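Long-range contact in tyrosinase (Aspergillus oryzae, PDB 6JU8), which probably oxidises L-tyrosine and L-dopa to L-dopaquinone with molecular oxygen at a dinuclear copper centre, a step of melanin biosynthesis: residues Gly295-Asp307 with Trp386-Ser400. The protein carries 1 engineered substitution. Sequence-based numbering, arbitrary orientation. Where two conformers were deposited one is given.
Sequences GLNWGEFSSTRYD and WQTVNSGSWFNDDKS
The indole of W298 carries W394 and F395 on one face and S302 CB on the other, while W386 CZ3 and the S400 side chain lie at its edge. W394 presents its edge to that face, the six-membered rings 4.7 Å apart between centroids and inclined by 51°. W298 NE1, which donates to Y101 O, stands over the centre of the oblique F395 ring. The indole leaves helix 298-302 with CG anti to the backbone N (chi1 176°), which sets it against the backbone of W394 and F395. F301 forms an offset stack with the five-membered ring of W386, planes 13° apart, and N390 ND2 lies over that indole's other face. Aromatic stacking and the D397 carboxylate join helix 298-302 to the last turns of helix 371-389, which carries copper ligand H376, and the loop beyond; the F301 side chain lies about 14 Å from a bound copper ion. Y306 is sandwiched between E300 CG and the extended K399 chain, whose NZ makes a cation-pi contact and donates to Y306 O at 2.8 Å. N297, which forms a capping box with E300, stacks its amide on the D397 carboxylate. G299 N reaches D397 OD1 at 2.9 Å and S400 OG from the opposite face; OD2 accepts K399 N, closing an Asx turn, and S400 N, as in an Asx motif. Four donors thus fix the buried carboxylate and would probably favour its ionised form.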
ATOM      1  N   GLY A 295       0.965  42.446   7.498  1.00 19.61           N
ATOM      2  CA  GLY A 295       0.833  43.025   8.814  1.00 22.06           C
ATOM      3  C   GLY A 295       0.923  42.035   9.953  1.00 19.23           C
ATOM      4  O   GLY A 295       0.527  42.368  11.072  1.00 21.12           O
ATOM      5  N   LEU A 296       1.476  40.858   9.668  1.00 14.32           N
ATOM      6  CA  LEU A 296       1.635  39.837  10.687  1.00 13.58           C
ATOM      7  C   LEU A 296       3.008  39.870  11.343  1.00 11.96           C
ATOM      8  O   LEU A 296       4.025  40.245  10.734  1.00 17.30           O
ATOM      9  CB  LEU A 296       1.451  38.454  10.047  1.00 14.72           C
ATOM     10  CG  LEU A 296       0.130  38.221   9.319  1.00 15.14           C
ATOM     11  CD1 LEU A 296       0.004  36.747   8.947  1.00 17.68           C
ATOM     12  CD2 LEU A 296      -1.048  38.691  10.151  1.00 19.49           C
ATOM     13  N   ASN A 297       3.071  39.480  12.611  1.00 12.60           N
ATOM     14  CA  ASN A 297       4.349  39.434  13.308  1.00 11.51           C
ATOM     15  C   ASN A 297       4.840  37.994  13.381  1.00 10.52           C
ATOM     16  O   ASN A 297       4.153  37.032  12.984  1.00 11.29           O
ATOM     17  CB  ASN A 297       4.251  40.130  14.671  1.00 13.31           C
ATOM     18  CG  ASN A 297       3.325  39.465  15.659  1.00 12.03           C
ATOM     19  OD1 ASN A 297       3.246  38.244  15.739  1.00 13.88           O
ATOM     20  ND2 ASN A 297       2.627  40.252  16.501  1.00 13.89           N
ATOM     21  N   TRP A 298       6.077  37.823  13.853  1.00 10.09           N
ATOM     22  CA  TRP A 298       6.707  36.521  13.953  1.00  9.56           C
ATOM     23  C   TRP A 298       5.892  35.580  14.831  1.00  9.90           C
ATOM     24  O   TRP A 298       5.701  34.393  14.505  1.00 10.19           O
ATOM     25  CB  TRP A 298       8.150  36.612  14.512  1.00 11.52           C
ATOM     26  CG  TRP A 298       8.721  35.225  14.695  1.00 10.20           C
ATOM     27  CD1 TRP A 298       8.819  34.538  15.882  1.00  9.64           C
ATOM     28  CD2 TRP A 298       9.227  34.356  13.683  1.00 10.00           C
ATOM     29  NE1 TRP A 298       9.369  33.296  15.662  1.00  9.33           N
ATOM     30  CE2 TRP A 298       9.626  33.166  14.319  1.00 10.11           C
ATOM     31  CE3 TRP A 298       9.386  34.481  12.291  1.00 10.48           C
ATOM     32  CZ2 TRP A 298      10.177  32.093  13.613  1.00 10.27           C
ATOM     33  CZ3 TRP A 298       9.928  33.413  11.595  1.00 10.31           C
ATOM     34  CH2 TRP A 298      10.315  32.244  12.253  1.00 11.18           C
ATOM     35  N   GLY A 299       5.418  36.075  15.971  1.00 10.15           N
ATOM     36  CA  GLY A 299       4.674  35.223  16.908  1.00 10.51           C
ATOM     37  C   GLY A 299       3.460  34.624  16.211  1.00 10.25           C
ATOM     38  O   GLY A 299       3.153  33.421  16.344  1.00 12.18           O
ATOM     39  N   GLU A 300       2.704  35.468  15.501  1.00 10.74           N
ATOM     40  CA  GLU A 300       1.464  35.049  14.862  1.00 12.80           C
ATOM     41  C   GLU A 300       1.727  34.093  13.705  1.00 11.57           C
ATOM     42  O   GLU A 300       0.911  33.204  13.436  1.00 12.17           O
ATOM     43  CB  GLU A 300       0.695  36.244  14.291  1.00 19.16           C
ATOM     44  CG  GLU A 300       0.307  37.318  15.268  1.00 25.08           C
ATOM     45  CD  GLU A 300      -0.316  38.481  14.492  1.00 20.86           C
ATOM     46  OE1 GLU A 300      -1.523  38.684  14.668  1.00 23.37           O
ATOM     47  OE2 GLU A 300       0.391  39.197  13.758  1.00 16.79           O
ATOM     48  N   PHE A 301       2.819  34.320  12.967  1.00 11.39           N
ATOM     49  CA  PHE A 301       3.168  33.480  11.816  1.00 10.26           C
ATOM     50  C   PHE A 301       3.614  32.097  12.286  1.00  9.67           C
ATOM     51  O   PHE A 301       3.253  31.080  11.694  1.00 10.12           O
ATOM     52  CB  PHE A 301       4.303  34.149  11.035  1.00 13.21           C
ATOM     53  CG  PHE A 301       4.987  33.231  10.064  1.00 11.27           C
ATOM     54  CD1 PHE A 301       4.394  32.933   8.839  1.00 11.88           C
ATOM     55  CD2 PHE A 301       6.202  32.643  10.388  1.00 12.07           C
ATOM     56  CE1 PHE A 301       4.967  32.029   7.959  1.00 11.72           C
ATOM     57  CE2 PHE A 301       6.797  31.770   9.492  1.00 12.47           C
ATOM     58  CZ  PHE A 301       6.186  31.471   8.291  1.00 12.01           C
ATOM     59  N   SER A 302       4.443  32.068  13.322  1.00  9.83           N
ATOM     60  CA  SER A 302       5.270  30.909  13.615  1.00  9.52           C
ATOM     61  C   SER A 302       4.582  29.785  14.376  1.00  9.93           C
ATOM     62  O   SER A 302       5.069  28.643  14.300  1.00 12.98           O
ATOM     63  CB  SER A 302       6.511  31.325  14.460  1.00 10.13           C
ATOM     64  OG  SER A 302       6.105  31.884  15.697  1.00 10.68           O
ATOM     65  N   SER A 303       3.537  30.070  15.153  1.00  9.56           N
ATOM     66  CA  SER A 303       3.116  29.057  16.133  1.00  9.46           C
ATOM     67  C   SER A 303       1.646  29.128  16.467  1.00  9.50           C
ATOM     68  O   SER A 303       1.047  30.216  16.525  1.00 10.77           O
ATOM     69  CB  SER A 303       3.932  29.227  17.431  1.00 10.22           C
ATOM     70  OG  SER A 303       3.622  28.235  18.394  1.00 10.65           O
ATOM     71  N   THR A 304       1.116  27.952  16.833  1.00 10.02           N
ATOM     72  CA  THR A 304      -0.201  27.856  17.462  1.00 11.15           C
ATOM     73  C   THR A 304      -0.234  28.528  18.821  1.00 10.95           C
ATOM     74  O   THR A 304      -1.326  28.791  19.358  1.00 14.21           O
ATOM     75  CB  THR A 304      -0.620  26.372  17.602  1.00 11.23           C
ATOM     76  OG1 THR A 304       0.441  25.643  18.216  1.00 13.43           O
ATOM     77  CG2 THR A 304      -0.862  25.765  16.223  1.00 13.71           C
ATOM     78  N   ARG A 305       0.900  28.864  19.444  1.00 11.75           N
ATOM     79  CA  ARG A 305       0.850  29.445  20.786  1.00 12.42           C
ATOM     80  C   ARG A 305       0.279  30.853  20.797  1.00 12.43           C
ATOM     81  O   ARG A 305      -0.210  31.320  21.837  1.00 13.79           O
ATOM     82  CB  ARG A 305       2.254  29.439  21.421  1.00 12.28           C
ATOM     83  CG  ARG A 305       2.219  29.959  22.857  1.00 13.60           C
ATOM     84  CD  ARG A 305       3.563  29.926  23.536  1.00 16.56           C
ATOM     85  NE  ARG A 305       4.049  28.578  23.802  1.00 14.43           N
ATOM     86  CZ  ARG A 305       4.904  28.268  24.765  1.00 14.56           C
ATOM     87  NH1 ARG A 305       5.281  26.993  24.890  1.00 15.78           N
ATOM     88  NH2 ARG A 305       5.372  29.200  25.602  1.00 17.21           N
ATOM     89  N   TYR A 306       0.372  31.556  19.657  1.00 11.81           N
ATOM     90  CA  TYR A 306       0.059  32.991  19.712  1.00 12.63           C
ATOM     91  C   TYR A 306      -1.377  33.224  20.135  1.00 14.25           C
ATOM     92  O   TYR A 306      -1.634  34.072  20.976  1.00 16.86           O
ATOM     93  CB  TYR A 306       0.315  33.660  18.361  1.00 12.27           C
ATOM     94  CG  TYR A 306       0.389  35.168  18.443  1.00 12.56           C
ATOM     95  CD1 TYR A 306       1.596  35.802  18.701  1.00 11.32           C
ATOM     96  CD2 TYR A 306      -0.747  35.960  18.257  1.00 12.92           C
ATOM     97  CE1 TYR A 306       1.690  37.176  18.771  1.00 13.71           C
ATOM     98  CE2 TYR A 306      -0.660  37.342  18.316  1.00 14.79           C
ATOM     99  CZ  TYR A 306       0.552  37.938  18.581  1.00 14.63           C
ATOM    100  OH  TYR A 306       0.684  39.306  18.649  1.00 16.06           O
ATOM    101  N   ASP A 307      -2.298  32.457  19.545  1.00 15.91           N
ATOM    102  CA  ASP A 307      -3.694  32.645  19.932  1.00 23.98           C
ATOM    103  C   ASP A 307      -4.299  31.274  20.192  1.00 23.85           C
ATOM    104  O   ASP A 307      -4.829  30.665  19.253  1.00 30.86           O
ATOM    105  CB  ASP A 307      -4.466  33.402  18.858  0.60 33.49           C
ATOM    106  CG  ASP A 307      -5.809  33.954  19.291  0.60 32.84           C
ATOM    107  OD1 ASP A 307      -6.363  33.536  20.330  0.60 38.85           O
ATOM    108  OD2 ASP A 307      -6.349  34.837  18.583  0.60 44.64           O
ATOM    109  N   TRP A 386       8.555  33.559   3.919  1.00  9.56           N
ATOM    110  CA  TRP A 386       7.865  34.560   4.736  1.00  9.58           C
ATOM    111  C   TRP A 386       8.886  35.531   5.301  1.00 10.46           C
ATOM    112  O   TRP A 386       8.627  36.744   5.333  1.00 10.74           O
ATOM    113  CB  TRP A 386       7.057  33.861   5.841  1.00  8.96           C
ATOM    114  CG  TRP A 386       6.193  34.807   6.609  1.00  8.83           C
ATOM    115  CD1 TRP A 386       4.890  35.105   6.283  1.00 10.05           C
ATOM    116  CD2 TRP A 386       6.508  35.589   7.772  1.00  9.56           C
ATOM    117  NE1 TRP A 386       4.384  36.001   7.183  1.00 10.62           N
ATOM    118  CE2 TRP A 386       5.356  36.322   8.112  1.00 10.59           C
ATOM    119  CE3 TRP A 386       7.649  35.721   8.567  1.00 10.87           C
ATOM    120  CZ2 TRP A 386       5.284  37.198   9.204  1.00 10.61           C
ATOM    121  CZ3 TRP A 386       7.577  36.592   9.656  1.00 10.89           C
ATOM    122  CH2 TRP A 386       6.428  37.313   9.972  1.00 12.02           C
ATOM    123  N   GLN A 387      10.056  35.042   5.727  1.00  9.99           N
ATOM    124  CA  GLN A 387      11.090  35.960   6.222  1.00 10.63           C
ATOM    125  C   GLN A 387      11.486  36.967   5.138  1.00  9.99           C
ATOM    126  O   GLN A 387      11.674  38.145   5.419  1.00 11.43           O
ATOM    127  CB  GLN A 387      12.333  35.207   6.660  1.00 10.92           C
ATOM    128  CG  GLN A 387      12.203  34.388   7.940  1.00 10.92           C
ATOM    129  CD  GLN A 387      13.536  33.708   8.199  1.00 10.52           C
ATOM    130  OE1 GLN A 387      13.695  32.507   7.947  1.00 11.88           O
ATOM    131  NE2 GLN A 387      14.530  34.462   8.655  1.00 11.94           N
ATOM    132  N   THR A 388      11.615  36.496   3.912  1.00 10.23           N
ATOM    133  CA  THR A 388      12.033  37.349   2.797  1.00 11.96           C
ATOM    134  C   THR A 388      11.082  38.515   2.589  1.00 11.89           C
ATOM    135  O   THR A 388      11.538  39.632   2.325  1.00 14.19           O
ATOM    136  CB  THR A 388      12.142  36.506   1.516  1.00 11.84           C
ATOM    137  OG1 THR A 388      13.192  35.519   1.682  1.00 12.49           O
ATOM    138  CG2 THR A 388      12.511  37.352   0.317  1.00 13.49           C
ATOM    139  N   VAL A 389       9.769  38.254   2.718  1.00 12.13           N
ATOM    140  CA  VAL A 389       8.815  39.337   2.469  1.00 12.09           C
ATOM    141  C   VAL A 389       8.317  39.991   3.754  1.00 11.61           C
ATOM    142  O   VAL A 389       7.462  40.884   3.686  1.00 14.65           O
ATOM    143  CB  VAL A 389       7.658  38.847   1.578  1.00 14.27           C
ATOM    144  CG1 VAL A 389       8.226  38.338   0.258  1.00 19.32           C
ATOM    145  CG2 VAL A 389       6.856  37.724   2.223  1.00 14.75           C
ATOM    146  N   ASN A 390       8.890  39.632   4.901  1.00 11.78           N
ATOM    147  CA  ASN A 390       8.594  40.251   6.198  1.00 11.64           C
ATOM    148  C   ASN A 390       9.879  40.503   6.969  1.00 10.34           C
ATOM    149  O   ASN A 390      10.061  40.085   8.099  1.00 11.72           O
ATOM    150  CB  ASN A 390       7.648  39.374   7.019  1.00 12.59           C
ATOM    151  CG  ASN A 390       6.271  39.281   6.407  1.00 11.79           C
ATOM    152  OD1 ASN A 390       5.424  40.152   6.582  1.00 13.37           O
ATOM    153  ND2 ASN A 390       6.056  38.231   5.626  1.00 11.85           N
ATOM    154  N   SER A 391      10.804  41.213   6.310  1.00 13.59           N
ATOM    155  CA  SER A 391      12.080  41.504   6.946  1.00 14.39           C
ATOM    156  C   SER A 391      11.862  42.225   8.279  1.00 15.59           C
ATOM    157  O   SER A 391      11.039  43.140   8.367  1.00 16.50           O
ATOM    158  CB  SER A 391      12.944  42.406   6.048  1.00 19.11           C
ATOM    159  OG  SER A 391      14.205  42.625   6.657  1.00 29.50           O
ATOM    160  N   GLY A 392      12.634  41.830   9.277  1.00 14.67           N
ATOM    161  CA  GLY A 392      12.520  42.488  10.568  1.00 15.09           C
ATOM    162  C   GLY A 392      11.527  41.847  11.518  1.00 12.79           C
ATOM    163  O   GLY A 392      11.575  42.144  12.712  1.00 15.85           O
ATOM    164  N   SER A 393      10.674  40.958  11.001  1.00 11.23           N
ATOM    165  CA  SER A 393       9.718  40.258  11.856  1.00 12.31           C
ATOM    166  C   SER A 393      10.345  38.978  12.379  1.00 11.93           C
ATOM    167  O   SER A 393      10.351  37.963  11.683  1.00 12.87           O
ATOM    168  CB  SER A 393       8.438  39.937  11.087  1.00 13.31           C
ATOM    169  OG  SER A 393       7.775  41.129  10.673  1.00 15.62           O
ATOM    170  N   TRP A 394      10.913  39.017  13.575  1.00 11.11           N
ATOM    171  CA  TRP A 394      11.757  37.929  14.058  1.00 10.21           C
ATOM    172  C   TRP A 394      11.869  38.004  15.581  1.00 10.96           C
ATOM    173  O   TRP A 394      12.642  38.799  16.130  1.00 12.31           O
ATOM    174  CB  TRP A 394      13.160  38.020  13.467  1.00 11.61           C
ATOM    175  CG  TRP A 394      14.070  36.877  13.824  1.00 11.87           C
ATOM    176  CD1 TRP A 394      15.053  36.861  14.770  1.00 13.29           C
ATOM    177  CD2 TRP A 394      14.075  35.576  13.220  1.00 11.31           C
ATOM    178  NE1 TRP A 394      15.671  35.634  14.797  1.00 15.33           N
ATOM    179  CE2 TRP A 394      15.098  34.823  13.859  1.00 13.36           C
ATOM    180  CE3 TRP A 394      13.328  34.957  12.212  1.00 11.80           C
ATOM    181  CZ2 TRP A 394      15.390  33.491  13.510  1.00 13.62           C
ATOM    182  CZ3 TRP A 394      13.597  33.653  11.854  1.00 11.86           C
ATOM    183  CH2 TRP A 394      14.617  32.949  12.516  1.00 13.08           C
ATOM    184  N   PHE A 395      11.051  37.217  16.269  1.00  9.97           N
ATOM    185  CA  PHE A 395      11.127  37.096  17.714  1.00 11.73           C
ATOM    186  C   PHE A 395      11.081  38.448  18.418  1.00 12.38           C
ATOM    187  O   PHE A 395      11.696  38.579  19.489  1.00 14.26           O
ATOM    188  CB  PHE A 395      12.358  36.285  18.159  1.00 12.30           C
ATOM    189  CG  PHE A 395      12.298  34.835  17.737  1.00 11.14           C
ATOM    190  CD1 PHE A 395      12.796  34.401  16.503  1.00 11.12           C
ATOM    191  CD2 PHE A 395      11.714  33.878  18.555  1.00 11.38           C
ATOM    192  CE1 PHE A 395      12.726  33.084  16.087  1.00 10.56           C
ATOM    193  CE2 PHE A 395      11.650  32.553  18.167  1.00 11.15           C
ATOM    194  CZ  PHE A 395      12.143  32.135  16.927  1.00 10.32           C
ATOM    195  N   ASN A 396      10.338  39.411  17.895  1.00 12.96           N
ATOM    196  CA  ASN A 396      10.414  40.773  18.435  1.00 13.06           C
ATOM    197  C   ASN A 396       9.035  41.333  18.729  1.00 14.19           C
ATOM    198  O   ASN A 396       8.937  42.484  19.161  1.00 17.41           O
ATOM    199  CB  ASN A 396      11.223  41.696  17.523  1.00 14.63           C
ATOM    200  CG  ASN A 396      10.621  41.845  16.144  1.00 14.49           C
ATOM    201  OD1 ASN A 396      10.013  40.911  15.616  1.00 14.54           O
ATOM    202  ND2 ASN A 396      10.776  43.007  15.524  1.00 22.12           N
ATOM    203  N   ASP A 397       7.959  40.555  18.587  1.00 12.99           N
ATOM    204  CA  ASP A 397       6.687  40.993  19.175  1.00 12.75           C
ATOM    205  C   ASP A 397       6.662  40.646  20.656  1.00 12.86           C
ATOM    206  O   ASP A 397       7.529  39.935  21.170  1.00 13.52           O
ATOM    207  CB  ASP A 397       5.511  40.326  18.449  1.00 13.60           C
ATOM    208  CG  ASP A 397       5.645  38.815  18.536  1.00 12.55           C
ATOM    209  OD1 ASP A 397       6.338  38.213  17.687  1.00 12.81           O
ATOM    210  OD2 ASP A 397       5.113  38.233  19.521  1.00 13.27           O
ATOM    211  N   ASP A 398       5.670  41.185  21.365  1.00 14.26           N
ATOM    212  CA  ASP A 398       5.637  41.060  22.816  1.00 13.92           C
ATOM    213  C   ASP A 398       5.537  39.623  23.292  1.00 16.34           C
ATOM    214  O   ASP A 398       5.982  39.257  24.390  1.00 18.08           O
ATOM    215  CB  ASP A 398       4.483  41.893  23.379  1.00 18.90           C
ATOM    216  CG  ASP A 398       4.714  43.377  23.193  1.00 21.98           C
ATOM    217  OD1 ASP A 398       5.870  43.831  23.110  1.00 29.50           O
ATOM    218  OD2 ASP A 398       3.697  44.094  23.099  1.00 26.99           O
ATOM    219  N   LYS A 399       4.949  38.746  22.471  1.00 14.98           N
ATOM    220  CA  LYS A 399       4.773  37.363  22.893  1.00 14.38           C
ATOM    221  C   LYS A 399       5.987  36.503  22.594  1.00 13.68           C
ATOM    222  O   LYS A 399       6.463  35.731  23.436  1.00 18.83           O
ATOM    223  CB  LYS A 399       3.540  36.761  22.224  1.00 15.78           C
ATOM    224  CG  LYS A 399       2.238  37.388  22.689  1.00 17.81           C
ATOM    225  CD  LYS A 399       1.049  36.531  22.284  1.00 19.49           C
ATOM    226  CE  LYS A 399      -0.182  37.416  22.214  1.00 23.27           C
ATOM    227  NZ  LYS A 399      -1.410  36.589  22.219  1.00 32.91           N
ATOM    228  N   SER A 400       6.557  36.648  21.404  1.00 12.77           N
ATOM    229  CA  SER A 400       7.610  35.704  20.992  1.00 12.73           C
ATOM    230  C   SER A 400       8.984  36.130  21.477  1.00 13.11           C
ATOM    231  O   SER A 400       9.930  35.326  21.413  1.00 13.91           O
ATOM    232  CB  SER A 400       7.532  35.531  19.472  1.00 13.44           C
ATOM    233  OG  SER A 400       8.075  36.645  18.790  1.00 13.46           O
TER
HETATM  234  O   HOH W   1       2.716  39.800   7.217  1.00 16.80           O
HETATM  235  O   HOH W   2       5.130  41.613   8.808  1.00 25.94           O
HETATM  236  O   HOH W   3       7.463  40.124  14.907  1.00 18.58           O